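PDB 5GY3: glucanase from Klebsiella pneumoniae, which probably hydrolyses internal beta-1,4-glucosidic linkages in cellulose, lichenin and cereal beta-D-glucans, as an endoglucanase of glycosyl hydrolase family 8. Local coordinates for residues A[138-143]-A[193-198]. Numbering follows the deposited sequence.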
loop_
_atom_site.group_PDB
_atom_site.type_symbol
_atom_site.label_atom_id
_atom_site.label_comp_id
_atom_site.label_asym_id
_atom_site.label_seq_id
_atom_site.Cartn_x
_atom_site.Cartn_y
_atom_site.Cartn_z
ATOM N N LYS A 138 -9.014 6.899 13.584
ATOM C CA LYS A 138 -9.636 8.199 13.811
ATOM C C LYS A 138 -9.448 9.113 12.608
ATOM O O LYS A 138 -8.464 9.004 11.875
ATOM C CB LYS A 138 -9.060 8.910 15.046
ATOM C CG LYS A 138 -9.388 8.235 16.367
ATOM C CD LYS A 138 -9.031 9.120 17.557
ATOM C CE LYS A 138 -7.967 10.155 17.219
ATOM N NZ LYS A 138 -6.613 9.574 17.031
ATOM N N GLY A 139 -10.396 10.036 12.429
ATOM C CA GLY A 139 -10.237 11.133 11.501
ATOM C C GLY A 139 -10.885 10.945 10.146
ATOM O O GLY A 139 -10.954 11.918 9.377
ATOM N N PHE A 140 -11.364 9.741 9.828
ATOM C CA PHE A 140 -11.905 9.469 8.503
ATOM C C PHE A 140 -13.380 9.120 8.516
ATOM O O PHE A 140 -13.965 8.941 7.439
ATOM C CB PHE A 140 -11.108 8.345 7.833
ATOM C CG PHE A 140 -9.663 8.673 7.685
ATOM C CD1 PHE A 140 -9.238 9.490 6.642
ATOM C CD2 PHE A 140 -8.742 8.225 8.613
ATOM C CE1 PHE A 140 -7.893 9.828 6.506
ATOM C CE2 PHE A 140 -7.393 8.557 8.492
ATOM C CZ PHE A 140 -6.973 9.364 7.444
ATOM N N ASN A 141 -13.987 9.006 9.693
ATOM C CA ASN A 141 -15.402 8.697 9.815
ATOM C C ASN A 141 -16.074 10.038 10.051
ATOM O O ASN A 141 -16.135 10.550 11.167
ATOM C CB ASN A 141 -15.685 7.705 10.936
ATOM C CG ASN A 141 -17.048 7.041 10.798
ATOM O OD1 ASN A 141 -18.034 7.684 10.434
ATOM N ND2 ASN A 141 -17.106 5.739 11.081
ATOM N N LEU A 142 -16.486 10.648 8.966
ATOM C CA LEU A 142 -17.364 11.787 9.017
ATOM C C LEU A 142 -18.757 11.171 9.118
ATOM O O LEU A 142 -18.922 9.966 8.919
ATOM C CB LEU A 142 -17.135 12.676 7.790
ATOM C CG LEU A 142 -15.751 13.370 7.702
ATOM C CD1 LEU A 142 -14.570 12.426 7.495
ATOM C CD2 LEU A 142 -15.730 14.392 6.580
ATOM N N ASN A 143 -19.735 11.955 9.525
ATOM C CA ASN A 143 -20.978 11.318 9.953
ATOM C C ASN A 143 -21.620 10.510 8.824
ATOM O O ASN A 143 -21.660 9.273 8.885
ATOM C CB ASN A 143 -21.928 12.372 10.500
ATOM C CG ASN A 143 -21.278 13.232 11.578
ATOM O OD1 ASN A 143 -20.632 12.705 12.495
ATOM N ND2 ASN A 143 -21.429 14.551 11.467
ATOM N N SER A 193 -9.362 8.627 -7.558
ATOM C CA SER A 193 -8.383 9.535 -6.969
ATOM C C SER A 193 -7.699 8.886 -5.762
ATOM O O SER A 193 -8.051 7.781 -5.330
ATOM C CB SER A 193 -9.063 10.843 -6.565
ATOM O OG SER A 193 -10.229 10.586 -5.797
ATOM N N ASP A 194 -6.687 9.581 -5.233
ATOM C CA ASP A 194 -6.010 9.112 -4.021
ATOM C C ASP A 194 -7.002 8.903 -2.881
ATOM O O ASP A 194 -6.927 7.906 -2.149
ATOM C CB ASP A 194 -4.944 10.121 -3.574
ATOM C CG ASP A 194 -3.763 10.226 -4.528
ATOM O OD1 ASP A 194 -3.434 9.252 -5.233
ATOM O OD2 ASP A 194 -3.135 11.320 -4.544
ATOM N N TRP A 195 -7.916 9.848 -2.699
ATOM C CA TRP A 195 -8.883 9.827 -1.612
ATOM C C TRP A 195 -10.284 9.949 -2.183
ATOM O O TRP A 195 -10.537 10.776 -3.063
ATOM C CB TRP A 195 -8.618 10.971 -0.608
ATOM C CG TRP A 195 -7.273 10.872 0.012
ATOM C CD1 TRP A 195 -6.106 11.409 -0.458
ATOM C CD2 TRP A 195 -6.942 10.197 1.231
ATOM N NE1 TRP A 195 -5.071 11.099 0.389
ATOM C CE2 TRP A 195 -5.558 10.357 1.434
ATOM C CE3 TRP A 195 -7.681 9.464 2.161
ATOM C CZ2 TRP A 195 -4.896 9.803 2.530
ATOM C CZ3 TRP A 195 -7.027 8.928 3.255
ATOM C CH2 TRP A 195 -5.649 9.100 3.428
ATOM N N VAL A 196 -11.196 9.137 -1.656
ATOM C CA VAL A 196 -12.563 9.039 -2.156
ATOM C C VAL A 196 -13.521 9.165 -0.986
ATOM O O VAL A 196 -13.377 8.457 0.014
ATOM C CB VAL A 196 -12.793 7.701 -2.886
ATOM C CG1 VAL A 196 -14.291 7.518 -3.253
ATOM C CG2 VAL A 196 -11.909 7.619 -4.120
ATOM N N ALA A 197 -14.507 10.054 -1.112
ATOM C CA ALA A 197 -15.549 10.181 -0.103
ATOM C C ALA A 197 -16.712 9.259 -0.451
ATOM O O ALA A 197 -17.289 9.351 -1.548
ATOM C CB ALA A 197 -16.032 11.626 -0.003
ATOM N N LEU A 198 -17.067 8.386 0.483
ATOM C CA LEU A 198 -18.189 7.466 0.324
ATOM C C LEU A 198 -19.334 7.959 1.201
ATOM O O LEU A 198 -19.195 8.015 2.428
ATOM C CB LEU A 198 -17.784 6.043 0.728
ATOM C CG LEU A 198 -18.910 5.011 0.858
ATOM C CD1 LEU A 198 -19.603 4.776 -0.483
ATOM C CD2 LEU A 198 -18.373 3.701 1.438
#
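F140 and W195 reach toward each other from two separate pieces of backbone and make the whole of this contact with their rings. The backbones themselves stay well apart, the nearest alpha carbons being those of F140 and A197 at 9.4 Å, and just 71 Å² of surface is buried, shared almost evenly between the two aromatics. The touch is made at one corner of each ring: CE1 of F140 lies 3.5 Å from CZ3 of W195, and that same CE1 is 3.9 Å from W195 CH2. The planes are almost parallel, 3° apart, yet the rings are slid so far past one another that they barely overlap, with 5.6 Å between the centroids of the phenyl and the six-membered ring of the indole. The indole lies in a plane stepped away from that of the phenyl, and the rings meet at their margins instead of stacking. In both residues CG stands anti to the carbonyl carbon (chi1 -59° in F140, -61° in W195), which carries each ring off its backbone into the gap between the segments. P135 touches both side chains, and W210 stacks on the indole. The backbone beside the tryptophan is tied locally: S193 OG donates to W195 O at 2.8 Å, coming from above the carbonyl plane.

Each aromatic sits close to a strand of the small antiparallel sheet. F140 belongs to the loop before strand 145-148 and bonds through its backbone to N147, while W195 immediately precedes the central strand, 196-199, and pairs with A207. The W195 side chain is about 8 Å from that of D87, the predicted nucleophile, and probably helps line the aromatic substrate cleft; the sheet lies beside the helices of the (alpha/alpha)6 barrel characteristic of family 8 enzymes.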